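Peptidase, zinc-dependent (Methanocorpusculum labreanum, PDB 3LMC) probably acts as a zinc-dependent metallopeptidase of family M54, holding a zinc ion and, at a separate four-cysteine site, an iron ion. Local coordinates at residues 22-27 with 180-184. Sequence-based numbering, arbitrary orientation.
Sequences ELSAVL and RKYFC. With FE (Fe (III) ion), chain B.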
loop_
_atom_site.group_PDB
_atom_site.type_symbol
_atom_site.label_atom_id
_atom_site.label_comp_id
_atom_site.label_asym_id
_atom_site.label_seq_id
_atom_site.Cartn_x
_atom_site.Cartn_y
_atom_site.Cartn_z
ATOM N N GLU A 22 -5.876 -2.283 -11.586
ATOM C CA GLU A 22 -5.814 -0.823 -11.690
ATOM C C GLU A 22 -4.507 -0.245 -11.129
ATOM O O GLU A 22 -4.018 0.783 -11.607
ATOM C CB GLU A 22 -6.993 -0.200 -10.953
ATOM C CG GLU A 22 -8.347 -0.665 -11.432
ATOM C CD GLU A 22 -9.451 0.336 -11.107
ATOM O OE1 GLU A 22 -9.138 1.442 -10.612
ATOM O OE2 GLU A 22 -10.626 0.027 -11.372
ATOM N N LEU A 23 -3.958 -0.888 -10.099
ATOM C CA LEU A 23 -2.663 -0.486 -9.589
ATOM C C LEU A 23 -1.674 -0.712 -10.710
ATOM O O LEU A 23 -0.840 0.142 -10.995
ATOM C CB LEU A 23 -2.257 -1.302 -8.360
ATOM C CG LEU A 23 -2.733 -0.827 -6.983
ATOM C CD1 LEU A 23 -2.191 -1.738 -5.879
ATOM C CD2 LEU A 23 -2.292 0.619 -6.759
ATOM N N SER A 24 -1.770 -1.863 -11.362
ATOM C CA SER A 24 -0.844 -2.164 -12.451
ATOM C C SER A 24 -0.975 -1.165 -13.610
ATOM O O SER A 24 0.025 -0.772 -14.197
ATOM C CB SER A 24 -1.054 -3.584 -12.960
ATOM O OG SER A 24 -0.308 -3.791 -14.143
ATOM N N ALA A 25 -2.201 -0.756 -13.940
ATOM C CA ALA A 25 -2.411 0.174 -15.052
ATOM C C ALA A 25 -1.884 1.563 -14.746
ATOM O O ALA A 25 -1.226 2.167 -15.573
ATOM C CB ALA A 25 -3.881 0.248 -15.445
ATOM N N VAL A 26 -2.166 2.064 -13.549
ATOM C CA VAL A 26 -1.785 3.424 -13.182
ATOM C C VAL A 26 -0.262 3.555 -12.976
ATOM O O VAL A 26 0.333 4.581 -13.312
ATOM C CB VAL A 26 -2.608 3.956 -11.955
ATOM C CG1 VAL A 26 -2.250 3.214 -10.667
ATOM C CG2 VAL A 26 -2.402 5.453 -11.793
ATOM N N LEU A 27 0.354 2.496 -12.453
ATOM C CA LEU A 27 1.803 2.436 -12.274
ATOM C C LEU A 27 2.514 2.080 -13.595
ATOM O O LEU A 27 3.702 2.378 -13.775
ATOM C CB LEU A 27 2.157 1.406 -11.200
ATOM C CG LEU A 27 1.718 1.702 -9.762
ATOM C CD1 LEU A 27 1.762 0.435 -8.910
ATOM C CD2 LEU A 27 2.566 2.798 -9.125
ATOM N N ARG A 180 -7.104 11.920 -8.901
ATOM C CA ARG A 180 -7.473 11.119 -10.068
ATOM C C ARG A 180 -6.513 9.943 -10.196
ATOM O O ARG A 180 -5.461 9.924 -9.555
ATOM C CB ARG A 180 -7.436 11.947 -11.353
ATOM C CG ARG A 180 -8.618 12.897 -11.545
ATOM C CD ARG A 180 -8.544 14.073 -10.589
ATOM N NE ARG A 180 -9.281 15.231 -11.087
ATOM C CZ ARG A 180 -10.466 15.623 -10.629
ATOM N NH1 ARG A 180 -11.061 14.954 -9.650
ATOM N NH2 ARG A 180 -11.054 16.690 -11.150
ATOM N N LYS A 181 -6.897 8.949 -10.993
ATOM C CA LYS A 181 -6.021 7.818 -11.245
ATOM C C LYS A 181 -5.024 8.281 -12.295
ATOM O O LYS A 181 -5.184 8.015 -13.488
ATOM C CB LYS A 181 -6.820 6.586 -11.699
ATOM C CG LYS A 181 -7.607 5.923 -10.547
ATOM C CD LYS A 181 -8.624 4.919 -11.032
ATOM C CE LYS A 181 -9.600 4.555 -9.910
ATOM N NZ LYS A 181 -10.816 3.843 -10.415
ATOM N N TYR A 182 -3.983 8.960 -11.825
ATOM C CA TYR A 182 -3.222 9.883 -12.659
ATOM C C TYR A 182 -1.899 10.244 -11.991
ATOM O O TYR A 182 -1.877 10.696 -10.849
ATOM C CB TYR A 182 -4.067 11.158 -12.841
ATOM C CG TYR A 182 -3.417 12.314 -13.570
ATOM C CD1 TYR A 182 -3.136 12.232 -14.925
ATOM C CD2 TYR A 182 -3.132 13.511 -12.915
ATOM C CE1 TYR A 182 -2.565 13.293 -15.609
ATOM C CE2 TYR A 182 -2.550 14.589 -13.594
ATOM C CZ TYR A 182 -2.271 14.466 -14.942
ATOM O OH TYR A 182 -1.703 15.510 -15.641
ATOM N N PHE A 183 -0.796 10.029 -12.694
ATOM C CA PHE A 183 0.471 10.625 -12.301
ATOM C C PHE A 183 0.713 11.811 -13.219
ATOM O O PHE A 183 0.746 11.639 -14.440
ATOM C CB PHE A 183 1.614 9.631 -12.475
ATOM C CG PHE A 183 1.695 8.594 -11.393
ATOM C CD1 PHE A 183 2.304 8.883 -10.199
ATOM C CD2 PHE A 183 1.185 7.323 -11.587
ATOM C CE1 PHE A 183 2.391 7.946 -9.211
ATOM C CE2 PHE A 183 1.270 6.377 -10.593
ATOM C CZ PHE A 183 1.882 6.689 -9.405
ATOM N N CYS A 184 0.881 13.006 -12.653
ATOM C CA CYS A 184 1.130 14.192 -13.477
ATOM C C CYS A 184 2.440 14.058 -14.256
ATOM O O CYS A 184 3.163 13.066 -14.112
ATOM C CB CYS A 184 1.149 15.464 -12.632
ATOM S SG CYS A 184 2.640 15.684 -11.638
HETATM FE FE FE B . 2.473 14.691 -9.520
#
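Phe183 reaches the last turn of helix 16-27 edge first: the backbone O of Val26 lies near the plane of its ring, 3.3 Å from CD2, a position suited to the slightly positive rim of an aromatic group. Val26 CG2 stands 4.0 Å from CE2 of the same ring, while Leu27 CD2 approaches CZ of Phe183 obliquely, also at 4.0 Å. Phe183 and Leu27 are both buried, so this end of the contact is closely packed, and Ile166, Met167 and Leu191 add further apolar contacts to the ring. Val26 has CG2 anti to its backbone N (CG1 at chi1 68°), which also lays that methyl over the backbone between Lys181 and Tyr182, 3.8 Å from Tyr182 N. The other end is looser and more open to solvent, joined across the two segments by a salt bridge between exposed Lys181 and partly exposed Glu22. There Lys181, extended beyond CG, brings NZ to 2.9 Å from Glu22 OE1, meeting the syn lone pair of the carboxylate. NZ is shared with Asp141 of helix 136-154, so two acidic side chains hold the ammonium group. An alanine at Glu22 would remove one of these two carboxylates and is likely to leave the lysine tip more mobile, held by Asp141. Just beyond Phe183, Cys184 SG binds the iron ion at 2.3 Å and Cys160, Cys165 and Cys187 complete the set, so the contact packs helix 16-27 against the loop that leads into a four-cysteine, CxxC-containing metal site.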